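PDB 4ZXO: glycosyl hydrolase family 26 from Bacteroides ovatus, which is a family 26 beta-mannanase that probably hydrolyses internal beta-1,4-mannosidic bonds of mannans such as galactomannan. Local coordinates for residues 300-303 and 304-307. Residues are numbered along the deposited sequence; the frame is centred on the assembly and turned at random.
Sequences VWRN and AREK
Ala304 lays its methyl over one face of the Arg302 guanidinium, CB 3.5 Å from NH1, while the carboxylate of Glu306 meets the edge of that group, the two planes only 23° apart. The salt bridge is end-on and two-pronged: Arg302 NH2 donates to Glu306 OE2 at 2.8 Å, and Arg302 NH1 reaches the syn lone pair of Glu306 OE1 at 3.3 Å along a nearly straight bond (167°). A bend at chi2 (-83°) folds the Glu306 carboxylate back toward the end of the extended Arg302 chain. Arg305 NH1 donates to Glu306 OE1 at 3.1 Å from well above the carboxylate plane, completing a three-residue salt-bridge network. A type I turn from Ala304 to Lys307, closed by Lys307 N to Ala304 O, places Arg305 and Glu306 just after Arg302, in the loop after barrel strand 295-300. Outside this loop, Arg302 NH1 also hydrogen-bonds with Tyr37 OH, and Arg305 NE forms a salt bridge with Glu42. An alanine in place of Arg302 would probably leave Glu306 OE2 without its salt-bridge partner and the carboxylate freer to turn. With two arginines sharing one carboxylate, Glu306 is likely to stay ionised and to balance part of their charge.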
# COMPACT_ATOMS: atom_id res chain seq x y z
N VAL A 300 -1.83 -6.09 -5.92
CA VAL A 300 -0.85 -6.29 -7.01
C VAL A 300 -0.56 -4.94 -7.67
O VAL A 300 -1.38 -3.98 -7.66
CB VAL A 300 -1.33 -7.30 -8.08
CG1 VAL A 300 -1.62 -8.67 -7.43
CG2 VAL A 300 -2.50 -6.76 -8.89
N TRP A 301 0.63 -4.86 -8.29
CA TRP A 301 1.16 -3.57 -8.74
C TRP A 301 0.51 -3.11 -10.06
O TRP A 301 -0.38 -3.77 -10.59
CB TRP A 301 2.69 -3.64 -8.84
CG TRP A 301 3.35 -2.26 -8.80
CD1 TRP A 301 4.15 -1.66 -9.79
CD2 TRP A 301 3.24 -1.28 -7.75
NE1 TRP A 301 4.52 -0.40 -9.39
CE2 TRP A 301 3.98 -0.13 -8.15
CE3 TRP A 301 2.63 -1.29 -6.49
CZ2 TRP A 301 4.13 0.98 -7.32
CZ3 TRP A 301 2.74 -0.16 -5.67
CH2 TRP A 301 3.48 0.96 -6.11
N ARG A 302 0.90 -1.92 -10.51
CA ARG A 302 0.18 -1.18 -11.56
C ARG A 302 0.27 -1.80 -12.94
O ARG A 302 1.13 -2.62 -13.22
CB ARG A 302 0.68 0.28 -11.63
CG ARG A 302 2.10 0.42 -12.14
CD ARG A 302 2.74 1.74 -11.72
NE ARG A 302 4.01 1.90 -12.46
CZ ARG A 302 4.13 2.50 -13.66
NH1 ARG A 302 3.06 3.07 -14.28
NH2 ARG A 302 5.33 2.49 -14.26
N ASN A 303 -0.69 -1.43 -13.78
CA ASN A 303 -0.66 -1.84 -15.20
C ASN A 303 -0.17 -0.67 -16.02
O ASN A 303 -0.95 0.23 -16.35
CB ASN A 303 -2.05 -2.31 -15.65
CG ASN A 303 -2.38 -3.71 -15.16
OD1 ASN A 303 -1.72 -4.22 -14.23
ND2 ASN A 303 -3.39 -4.34 -15.76
N ALA A 304 1.14 -0.61 -16.27
CA ALA A 304 1.77 0.61 -16.78
C ALA A 304 1.43 0.93 -18.22
O ALA A 304 1.93 0.28 -19.16
CB ALA A 304 3.30 0.52 -16.62
N ARG A 305 0.64 1.96 -18.42
CA ARG A 305 0.18 2.32 -19.74
C ARG A 305 1.34 2.70 -20.61
O ARG A 305 1.28 2.50 -21.79
CB ARG A 305 -0.88 3.40 -19.69
CG ARG A 305 -0.43 4.84 -19.58
CD ARG A 305 0.10 5.20 -18.22
NE ARG A 305 -0.03 6.59 -17.86
CZ ARG A 305 0.68 7.15 -16.91
NH1 ARG A 305 1.57 6.42 -16.28
NH2 ARG A 305 0.50 8.37 -16.55
N GLU A 306 2.39 3.19 -19.99
CA GLU A 306 3.54 3.73 -20.70
C GLU A 306 4.62 2.67 -20.94
O GLU A 306 5.63 2.96 -21.61
CB GLU A 306 4.12 4.94 -19.95
CG GLU A 306 5.10 4.60 -18.81
CD GLU A 306 4.47 4.24 -17.51
OE1 GLU A 306 3.24 4.08 -17.41
OE2 GLU A 306 5.25 4.10 -16.53
N LYS A 307 4.44 1.47 -20.41
CA LYS A 307 5.41 0.38 -20.61
C LYS A 307 4.60 -0.93 -20.57
O LYS A 307 4.46 -1.54 -19.52
CB LYS A 307 6.50 0.42 -19.54
CG LYS A 307 7.65 -0.60 -19.68
CD LYS A 307 8.63 -0.39 -18.49
CE LYS A 307 9.81 -1.35 -18.48
NZ LYS A 307 10.67 -1.17 -17.24